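Side-chain contacts in OBCA, Oxalate Biosynthetic Component A (Burkholderia glumae, PDB 4NNB), which is a bacterial two-part protein that joins an N-terminal domain to a TIM-barrel domain of the beta-keto acid cleavage enzyme family: residues S397-R401 against V402-E406; I448-P451 against G452-N456. All coordinates share one frame; numbering follows the deposited sequence.

Contact 1: S397-R401 against V402-E406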
ATOM      1  N   SER A 397      14.183   5.962 -13.017  1.00 30.02           N
ATOM      2  CA  SER A 397      13.138   4.949 -12.863  1.00 31.09           C
ATOM      3  C   SER A 397      13.446   3.693 -13.679  1.00 27.98           C
ATOM      4  O   SER A 397      14.037   3.779 -14.756  1.00 31.11           O
ATOM      5  CB  SER A 397      11.778   5.514 -13.304  1.00 28.09           C
ATOM      6  OG  SER A 397      11.531   6.797 -12.756  1.00 28.20           O
ATOM      7  N   LEU A 398      13.040   2.530 -13.179  1.00 22.21           N
ATOM      8  CA  LEU A 398      13.218   1.291 -13.939  1.00 28.59           C
ATOM      9  C   LEU A 398      12.450   1.366 -15.259  1.00 31.62           C
ATOM     10  O   LEU A 398      12.984   1.043 -16.323  1.00 32.78           O
ATOM     11  CB  LEU A 398      12.743   0.083 -13.144  1.00 26.21           C
ATOM     12  CG  LEU A 398      13.448  -0.246 -11.832  1.00 29.27           C
ATOM     13  CD1 LEU A 398      12.949  -1.605 -11.364  1.00 26.10           C
ATOM     14  CD2 LEU A 398      14.955  -0.236 -12.011  1.00 26.65           C
ATOM     15  N   ILE A 399      11.187   1.771 -15.168  1.00 30.98           N
ATOM     16  CA  ILE A 399      10.405   2.102 -16.349  1.00 31.85           C
ATOM     17  C   ILE A 399      10.527   3.609 -16.481  1.00 27.39           C
ATOM     18  O   ILE A 399      10.016   4.350 -15.643  1.00 28.58           O
ATOM     19  CB  ILE A 399       8.919   1.708 -16.187  1.00 30.55           C
ATOM     20  CG1 ILE A 399       8.783   0.203 -15.911  1.00 29.03           C
ATOM     21  CG2 ILE A 399       8.126   2.109 -17.432  1.00 30.50           C
ATOM     22  CD1 ILE A 399       7.339  -0.270 -15.632  1.00 31.57           C
ATOM     23  N   ALA A 400      11.242   4.061 -17.507  1.00 29.55           N
ATOM     24  CA  ALA A 400      11.451   5.491 -17.730  1.00 32.51           C
ATOM     25  C   ALA A 400      10.134   6.243 -17.592  1.00 35.87           C
ATOM     26  O   ALA A 400       9.092   5.754 -18.038  1.00 33.71           O
ATOM     27  CB  ALA A 400      12.069   5.723 -19.103  1.00 34.06           C
ATOM     28  N   ARG A 401      10.169   7.409 -16.951  1.00 34.08           N
ATOM     29  CA  ARG A 401       8.937   8.130 -16.659  1.00 38.85           C
ATOM     30  C   ARG A 401       8.128   8.405 -17.926  1.00 41.12           C
ATOM     31  O   ARG A 401       6.914   8.231 -17.926  1.00 39.18           O
ATOM     32  CB  ARG A 401       9.189   9.434 -15.895  1.00 38.90           C
ATOM     33  CG  ARG A 401       7.903  10.256 -15.706  1.00 38.63           C
ATOM     34  CD  ARG A 401       8.055  11.380 -14.693  1.00 38.90           C
ATOM     35  NE  ARG A 401       6.770  12.025 -14.424  1.00 46.31           N
ATOM     36  CZ  ARG A 401       6.414  12.536 -13.246  1.00 51.94           C
ATOM     37  NH1 ARG A 401       5.216  13.096 -13.097  1.00 44.57           N
ATOM     38  NH2 ARG A 401       7.246  12.481 -12.212  1.00 48.05           N
ATOM     39  N   VAL A 402       8.805   8.799 -19.003  1.00 38.83           N
ATOM     40  CA  VAL A 402       8.110   9.064 -20.266  1.00 41.52           C
ATOM     41  C   VAL A 402       7.390   7.817 -20.781  1.00 42.27           C
ATOM     42  O   VAL A 402       6.270   7.907 -21.300  1.00 41.16           O
ATOM     43  CB  VAL A 402       9.045   9.645 -21.352  1.00 40.23           C
ATOM     44  CG1 VAL A 402       9.525  11.021 -20.948  1.00 47.68           C
ATOM     45  CG2 VAL A 402      10.230   8.732 -21.602  1.00 41.20           C
ATOM     46  N   VAL A 403       8.021   6.657 -20.615  1.00 35.42           N
ATOM     47  CA  VAL A 403       7.407   5.397 -21.004  1.00 36.96           C
ATOM     48  C   VAL A 403       6.300   5.023 -20.016  1.00 41.29           C
ATOM     49  O   VAL A 403       5.227   4.561 -20.414  1.00 38.97           O
ATOM     50  CB  VAL A 403       8.441   4.260 -21.108  1.00 37.41           C
ATOM     51  CG1 VAL A 403       7.759   2.940 -21.452  1.00 37.36           C
ATOM     52  CG2 VAL A 403       9.501   4.595 -22.153  1.00 33.74           C
ATOM     53  N   ARG A 404       6.550   5.245 -18.730  1.00 37.00           N
ATOM     54  CA  ARG A 404       5.543   4.969 -17.702  1.00 38.37           C
ATOM     55  C   ARG A 404       4.269   5.797 -17.916  1.00 37.35           C
ATOM     56  O   ARG A 404       3.154   5.298 -17.735  1.00 35.20           O
ATOM     57  CB  ARG A 404       6.109   5.244 -16.307  1.00 34.52           C
ATOM     58  CG  ARG A 404       5.345   4.563 -15.180  1.00 36.84           C
ATOM     59  CD  ARG A 404       4.810   5.589 -14.199  1.00 38.75           C
ATOM     60  NE  ARG A 404       3.678   6.290 -14.758  1.00 45.51           N
ATOM     61  CZ  ARG A 404       3.469   7.597 -14.674  1.00 42.85           C
ATOM     62  NH1 ARG A 404       4.319   8.389 -14.039  1.00 38.59           N
ATOM     63  NH2 ARG A 404       2.391   8.107 -15.234  1.00 40.63           N
ATOM     64  N   GLU A 405       4.440   7.065 -18.282  1.00 34.93           N
ATOM     65  CA  GLU A 405       3.302   7.930 -18.589  1.00 38.59           C
ATOM     66  C   GLU A 405       2.471   7.380 -19.761  1.00 38.82           C
ATOM     67  O   GLU A 405       1.243   7.457 -19.746  1.00 41.81           O
ATOM     68  CB  GLU A 405       3.768   9.370 -18.846  1.00 38.46           C
ATOM     69  CG  GLU A 405       4.273  10.077 -17.581  1.00 40.54           C
ATOM     70  CD  GLU A 405       4.922  11.422 -17.857  1.00 40.39           C
ATOM     71  OE1 GLU A 405       5.367  11.661 -18.998  1.00 47.85           O
ATOM     72  OE2 GLU A 405       4.985  12.242 -16.929  1.00 42.16           O
ATOM     73  N   GLU A 406       3.141   6.807 -20.757  1.00 38.82           N
ATOM     74  CA  GLU A 406       2.460   6.195 -21.896  1.00 39.47           C
ATOM     75  C   GLU A 406       1.673   4.968 -21.447  1.00 42.86           C
ATOM     76  O   GLU A 406       0.545   4.736 -21.899  1.00 38.37           O
ATOM     77  CB  GLU A 406       3.471   5.819 -22.990  1.00 43.21           C
ATOM     78  CG  GLU A 406       2.849   5.332 -24.307  1.00 42.35           C
ATOM     79  CD  GLU A 406       3.848   5.300 -25.469  1.00 49.13           C
ATOM     80  OE1 GLU A 406       4.987   5.797 -25.308  1.00 51.06           O
ATOM     81  OE2 GLU A 406       3.489   4.781 -26.548  1.00 50.20           O
TER

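Contact 2: I448-P451 against G452-N456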
ATOM      1  N   ILE A 448       8.389  -9.017  -8.890  1.00 24.25           N
ATOM      2  CA  ILE A 448       7.949  -7.689  -9.299  1.00 21.61           C
ATOM      3  C   ILE A 448       6.769  -7.185  -8.463  1.00 22.79           C
ATOM      4  O   ILE A 448       5.921  -7.970  -8.031  1.00 23.58           O
ATOM      5  CB  ILE A 448       7.588  -7.663 -10.799  1.00 24.45           C
ATOM      6  CG1 ILE A 448       7.293  -6.235 -11.273  1.00 24.32           C
ATOM      7  CG2 ILE A 448       6.409  -8.615 -11.101  1.00 24.24           C
ATOM      8  CD1 ILE A 448       7.270  -6.072 -12.814  1.00 29.10           C
ATOM      9  N   LEU A 449       6.740  -5.877  -8.217  1.00 22.53           N
ATOM     10  CA  LEU A 449       5.555  -5.226  -7.685  1.00 26.95           C
ATOM     11  C   LEU A 449       5.180  -4.133  -8.646  1.00 25.88           C
ATOM     12  O   LEU A 449       6.019  -3.677  -9.439  1.00 27.05           O
ATOM     13  CB  LEU A 449       5.812  -4.632  -6.289  1.00 26.04           C
ATOM     14  CG  LEU A 449       6.729  -3.413  -6.156  1.00 26.23           C
ATOM     15  CD1 LEU A 449       5.992  -2.091  -6.362  1.00 24.43           C
ATOM     16  CD2 LEU A 449       7.417  -3.433  -4.787  1.00 23.37           C
ATOM     17  N   LEU A 450       3.931  -3.689  -8.556  1.00 24.44           N
ATOM     18  CA  LEU A 450       3.478  -2.509  -9.282  1.00 21.25           C
ATOM     19  C   LEU A 450       2.527  -1.691  -8.410  1.00 21.77           C
ATOM     20  O   LEU A 450       1.802  -2.257  -7.590  1.00 25.84           O
ATOM     21  CB  LEU A 450       2.771  -2.913 -10.581  1.00 28.27           C
ATOM     22  CG  LEU A 450       3.624  -3.372 -11.770  1.00 27.18           C
ATOM     23  CD1 LEU A 450       2.732  -3.976 -12.854  1.00 28.25           C
ATOM     24  CD2 LEU A 450       4.393  -2.202 -12.333  1.00 27.89           C
ATOM     25  N   PRO A 451       2.523  -0.356  -8.583  1.00 24.57           N
ATOM     26  CA  PRO A 451       1.570   0.458  -7.813  1.00 24.30           C
ATOM     27  C   PRO A 451       0.147   0.080  -8.215  1.00 27.88           C
ATOM     28  O   PRO A 451      -0.061  -0.333  -9.362  1.00 26.34           O
ATOM     29  CB  PRO A 451       1.869   1.896  -8.255  1.00 27.41           C
ATOM     30  CG  PRO A 451       3.149   1.838  -9.054  1.00 30.84           C
ATOM     31  CD  PRO A 451       3.252   0.434  -9.588  1.00 25.79           C
ATOM     32  N   GLY A 452      -0.796   0.198  -7.284  1.00 24.64           N
ATOM     33  CA  GLY A 452      -2.199  -0.137  -7.525  1.00 28.59           C
ATOM     34  C   GLY A 452      -2.750   0.091  -8.929  1.00 25.00           C
ATOM     35  O   GLY A 452      -3.205  -0.858  -9.564  1.00 28.03           O
ATOM     36  N   PRO A 453      -2.690   1.336  -9.428  1.00 24.52           N
ATOM     37  CA  PRO A 453      -3.330   1.665 -10.712  1.00 29.74           C
ATOM     38  C   PRO A 453      -2.709   0.986 -11.937  1.00 34.79           C
ATOM     39  O   PRO A 453      -3.307   1.035 -13.008  1.00 32.41           O
ATOM     40  CB  PRO A 453      -3.145   3.182 -10.808  1.00 31.34           C
ATOM     41  CG  PRO A 453      -2.990   3.644  -9.389  1.00 29.60           C
ATOM     42  CD  PRO A 453      -2.197   2.548  -8.741  1.00 26.86           C
ATOM     43  N   MET A 454      -1.540   0.368 -11.783  1.00 30.85           N
ATOM     44  CA  MET A 454      -0.882  -0.331 -12.885  1.00 31.60           C
ATOM     45  C   MET A 454      -0.977  -1.846 -12.749  1.00 28.96           C
ATOM     46  O   MET A 454      -0.467  -2.587 -13.598  1.00 29.80           O
ATOM     47  CB  MET A 454       0.607   0.062 -12.956  1.00 32.32           C
ATOM     48  CG  MET A 454       0.852   1.512 -13.272  1.00 35.05           C
ATOM     49  SD  MET A 454       2.609   1.974 -13.348  1.00 32.51           S
ATOM     50  CE  MET A 454       3.142   0.980 -14.749  1.00 32.54           C
ATOM     51  N   GLN A 455      -1.628  -2.319 -11.690  1.00 28.81           N
ATOM     52  CA  GLN A 455      -1.541  -3.739 -11.352  1.00 29.23           C
ATOM     53  C   GLN A 455      -2.204  -4.725 -12.319  1.00 28.94           C
ATOM     54  O   GLN A 455      -1.970  -5.921 -12.213  1.00 27.17           O
ATOM     55  CB  GLN A 455      -1.987  -3.998  -9.905  1.00 27.06           C
ATOM     56  CG  GLN A 455      -0.924  -3.576  -8.872  1.00 25.48           C
ATOM     57  CD  GLN A 455      -1.354  -3.839  -7.446  1.00 24.42           C
ATOM     58  OE1 GLN A 455      -2.511  -4.162  -7.183  1.00 32.19           O
ATOM     59  NE2 GLN A 455      -0.425  -3.702  -6.516  1.00 27.25           N
ATOM     60  N   ASN A 456      -3.006  -4.245 -13.265  1.00 29.09           N
ATOM     61  CA  ASN A 456      -3.566  -5.171 -14.260  1.00 32.03           C
ATOM     62  C   ASN A 456      -2.460  -5.765 -15.134  1.00 33.05           C
ATOM     63  O   ASN A 456      -2.656  -6.771 -15.795  1.00 34.81           O
ATOM     64  CB  ASN A 456      -4.641  -4.504 -15.126  1.00 30.34           C
ATOM     65  CG  ASN A 456      -5.904  -4.163 -14.341  1.00 31.05           C
ATOM     66  OD1 ASN A 456      -6.161  -4.737 -13.289  1.00 34.60           O
ATOM     67  ND2 ASN A 456      -6.692  -3.223 -14.856  1.00 31.29           N
TER

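Contact 1: S397-R401 against V402-E406
The carbonyl of A400 accepts the backbone N-H of R404 (N to O 2.7 Å), and one step on the carbonyl of R401 accepts that of E405 (N to O 2.8 Å), as the chain passes from loop into the first turn of helix 401-413 with A400 in the N-cap position. One turn apart, R401 and E405 form an i to i+4 salt bridge, R401 NE lying 3.1 Å from E405 OE2 in a nearly straight bond (172°). The carboxylate oxygen sits at the edge of the guanidinium and almost in its plane, yet the arginine reaches that oxygen from above the carboxylate plane, the two flat groups standing 87° apart. R401 gets there by a fully stretched chain, with CG trans to the backbone N (chi1 175°). NH2 of the same guanidinium bonds to Q319, so the group is tied at two places.

R404 folds back through chi2 and chi3, which brings its NH1 to 4.4 Å from R401 NE; D382 takes the charge of R404 in a salt bridge and may offset the closeness of the two cations. The apolar side is slight: I399 CG2 rests 3.9 Å from R404 CB and 4.1 Å from V403 CG1, while A400 CB meets V403 CG2. V403 also packs on L425 and Q429 of helix 416-440, and the Q429 side chain bonds to A400 N. The whole is a helix N-terminus, with the D395 side chain accepting R401 N and an i to i+4 arginine-glutamate pair bracing one side.

Contact 2: I448-P451 against G452-N456
Two hydrogen bonds span the turn after L450. The side-chain amide of Q455 gives NE2 to the backbone carbonyl of L450 (NE2 to O 2.9 Å, 153° at the hydrogen), with that oxygen close to the amide plane; Q455 CG, anti to the carbonyl carbon (chi1 -76°), lies 3.4 Å from P451 O, and the extended chain beyond it carries NE2 to L450 O. The second bond runs from M454 N to P451 O (2.9 Å), the donor tilted 34° from the carbonyl plane, and it closes the turn in which the 3-10 segment at P453 and M454 begins. Q455 N adds a bond to G452 O (3.0 Å).

Apolar contacts occupy another part of the turn. M454 lies alongside P451, pointing the same way, and sets SD 4.1 Å from P451 CD. Its bend at chi3 carries CE on to L450 CD2, 4.2 Å away, where the leucine and methionine chains cross at about a right angle. The other leucine methyl, CD1, comes 3.6 Å from M454 O, and L450 packs further on L458 of helix 458-465. P451 CB lies 4.1 Å from P453 CD.

P453 has no N-H to give to P451 O, and the bond there comes from M454 N; the chemistry implies a turn fastened by backbone bonds and one glutamine amide, while the buried L450 and M454 supply its apolar part.

Overall arrangement
Both contacts are local and mark places where the chain changes from one element to another: contact 1 the entry into helix 401-413, contact 2 the exit from strand 444-449, a strand of the central mixed sheet. Contact 1 lies at the surface, about 20 Å from the centre of the chain to its own centre, and its side chains include a salt bridge; contact 2, about 10 Å from that centre, is partly buried and relies on a neutral amide and apolar side chains. Their centres are about 13 Å apart, and they touch where R404 CG packs against M454 SD (4.2 Å). I399 and L450 both touch A379, just after strand 373-378.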